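Local coordinates for protein exotoxin 6 (Staphylococcus aureus subsp. aureus Mu50, PDB 4ZYS) that is a staphylococcal superantigen-like exotoxin, probably secreted to interfere with host immune defence and possibly binding sugars, at residues D38-I43 / G64-I69. Residues are numbered along the deposited sequence; the frame is centred on the assembly and turned at random.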
loop_
_atom_site.group_PDB
_atom_site.type_symbol
_atom_site.label_atom_id
_atom_site.label_comp_id
_atom_site.label_asym_id
_atom_site.label_seq_id
_atom_site.Cartn_x
_atom_site.Cartn_y
_atom_site.Cartn_z
ATOM N N ASP A 38 -3.063 16.329 9.773
ATOM C CA ASP A 38 -3.505 16.433 8.371
ATOM C C ASP A 38 -4.324 15.229 7.884
ATOM O O ASP A 38 -3.985 14.080 8.171
ATOM C CB ASP A 38 -2.321 16.659 7.437
ATOM C CG ASP A 38 -1.709 18.047 7.530
ATOM O OD1 ASP A 38 -2.087 18.808 8.457
ATOM O OD2 ASP A 38 -0.841 18.367 6.692
ATOM N N TYR A 39 -5.418 15.536 7.143
ATOM C CA TYR A 39 -6.413 14.614 6.566
ATOM C C TYR A 39 -6.850 15.064 5.189
ATOM O O TYR A 39 -6.755 16.238 4.879
ATOM C CB TYR A 39 -7.688 14.530 7.450
ATOM C CG TYR A 39 -7.434 14.162 8.886
ATOM C CD1 TYR A 39 -7.276 12.836 9.268
ATOM C CD2 TYR A 39 -7.372 15.138 9.874
ATOM C CE1 TYR A 39 -7.018 12.490 10.593
ATOM C CE2 TYR A 39 -7.148 14.800 11.212
ATOM C CZ TYR A 39 -6.968 13.474 11.565
ATOM O OH TYR A 39 -6.728 13.129 12.873
ATOM N N ILE A 40 -7.393 14.148 4.400
ATOM C CA ILE A 40 -7.990 14.409 3.099
ATOM C C ILE A 40 -9.301 13.610 3.058
ATOM O O ILE A 40 -9.298 12.417 3.369
ATOM C CB ILE A 40 -7.038 14.144 1.879
ATOM C CG1 ILE A 40 -7.666 14.566 0.548
ATOM C CG2 ILE A 40 -6.504 12.708 1.792
ATOM C CD1 ILE A 40 -6.627 15.190 -0.488
ATOM N N ASP A 41 -10.423 14.302 2.763
ATOM C CA ASP A 41 -11.760 13.703 2.649
ATOM C C ASP A 41 -12.058 13.407 1.192
ATOM O O ASP A 41 -11.792 14.251 0.348
ATOM C CB ASP A 41 -12.849 14.639 3.211
ATOM C CG ASP A 41 -12.944 14.728 4.712
ATOM O OD1 ASP A 41 -12.297 13.907 5.405
ATOM O OD2 ASP A 41 -13.611 15.661 5.203
ATOM N N VAL A 42 -12.599 12.224 0.895
ATOM C CA VAL A 42 -12.905 11.797 -0.457
ATOM C C VAL A 42 -14.273 11.134 -0.462
ATOM O O VAL A 42 -14.589 10.372 0.464
ATOM C CB VAL A 42 -11.823 10.815 -1.029
ATOM C CG1 VAL A 42 -11.982 10.613 -2.535
ATOM C CG2 VAL A 42 -10.402 11.278 -0.731
ATOM N N ILE A 43 -15.059 11.368 -1.539
ATOM C CA ILE A 43 -16.320 10.660 -1.807
ATOM C C ILE A 43 -16.071 9.743 -3.009
ATOM O O ILE A 43 -15.612 10.206 -4.050
ATOM C CB ILE A 43 -17.564 11.577 -2.002
ATOM C CG1 ILE A 43 -18.084 12.060 -0.636
ATOM C CG2 ILE A 43 -18.686 10.843 -2.757
ATOM C CD1 ILE A 43 -19.130 13.149 -0.649
ATOM N N GLY A 64 -7.326 22.399 0.890
ATOM C CA GLY A 64 -8.491 22.524 0.037
ATOM C C GLY A 64 -8.517 21.465 -1.041
ATOM O O GLY A 64 -7.985 20.358 -0.857
ATOM N N ASP A 65 -9.150 21.810 -2.169
ATOM C CA ASP A 65 -9.379 20.947 -3.313
ATOM C C ASP A 65 -8.100 20.432 -3.971
ATOM O O ASP A 65 -7.287 21.217 -4.464
ATOM C CB ASP A 65 -10.220 21.706 -4.366
ATOM C CG ASP A 65 -10.633 20.917 -5.610
ATOM O OD1 ASP A 65 -10.204 19.765 -5.755
ATOM O OD2 ASP A 65 -11.384 21.457 -6.426
ATOM N N ASN A 66 -7.975 19.090 -4.030
ATOM C CA ASN A 66 -6.956 18.338 -4.761
ATOM C C ASN A 66 -7.720 17.452 -5.727
ATOM O O ASN A 66 -8.313 16.466 -5.293
ATOM C CB ASN A 66 -6.062 17.517 -3.822
ATOM C CG ASN A 66 -5.095 18.343 -3.017
ATOM O OD1 ASN A 66 -3.933 18.524 -3.393
ATOM N ND2 ASN A 66 -5.560 18.878 -1.906
ATOM N N SER A 67 -7.790 17.826 -7.010
ATOM C CA SER A 67 -8.583 17.061 -7.982
ATOM C C SER A 67 -7.748 16.238 -8.975
ATOM O O SER A 67 -8.242 15.897 -10.057
ATOM C CB SER A 67 -9.511 17.998 -8.750
ATOM O OG SER A 67 -10.659 18.266 -7.965
ATOM N N ASN A 68 -6.520 15.873 -8.593
ATOM C CA ASN A 68 -5.599 15.104 -9.446
ATOM C C ASN A 68 -4.991 13.962 -8.616
ATOM O O ASN A 68 -3.779 13.749 -8.621
ATOM C CB ASN A 68 -4.500 16.067 -9.964
ATOM C CG ASN A 68 -3.659 16.695 -8.840
ATOM O OD1 ASN A 68 -4.110 16.890 -7.684
ATOM N ND2 ASN A 68 -2.391 16.944 -9.128
ATOM N N ILE A 69 -5.818 13.270 -7.846
ATOM C CA ILE A 69 -5.281 12.269 -6.943
ATOM C C ILE A 69 -5.836 10.899 -7.228
ATOM O O ILE A 69 -6.904 10.754 -7.834
ATOM C CB ILE A 69 -5.527 12.667 -5.436
ATOM C CG1 ILE A 69 -7.018 12.913 -5.112
ATOM C CG2 ILE A 69 -4.677 13.853 -5.019
ATOM C CD1 ILE A 69 -7.454 12.592 -3.666
#
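Residues 38-43 and 64-69 approach each other through side chains, not backbone: the nearest CA atoms, of Ile40 and Gly64, stand 8.7 Å apart. Ile40 makes most of the contact with the end of its side chain. Its CG1 is anti to the backbone N (chi1 -174°) and is sent toward 64-69. Its chi2 of 144°, off the staggered value, then sets the direction of CD1. There CD1 of Ile40 meets two residues. It lies 4.1 Å from CB of Asn66 and the same distance from the amide ND2, so the methyl makes a van der Waals contact with that side chain and not a polar one. The two side chains cross at a slant. Methyl to methyl, CD1 of Ile40 is 4.2 Å from CD1 of Ile69. Val42, two residues along the strand and facing the same way as Ile40, adds CG2 at 4.4 Å from CD1 of Ile69.

Both segments belong to the OB-fold domain. Strand 27-34 lies between strands 37-44 and 64-67 in the sheet, and the chain turns a corner at Asn68 before strand 69-74. The sheet of an OB-fold closes into a barrel, and these buried side chains are consistent with a place in its core. Val90 of strand 84-92 touches both Ile40 and Ile69, and Phe61 packs on Asn66 and Ile69.

The amide of Asn66 is held from its own side of the contact. ND2 of Asn66 donates to the carbonyl O of Lys62 and makes a weak bond, bent to 125°, with O of Gly64 at 3.0 Å.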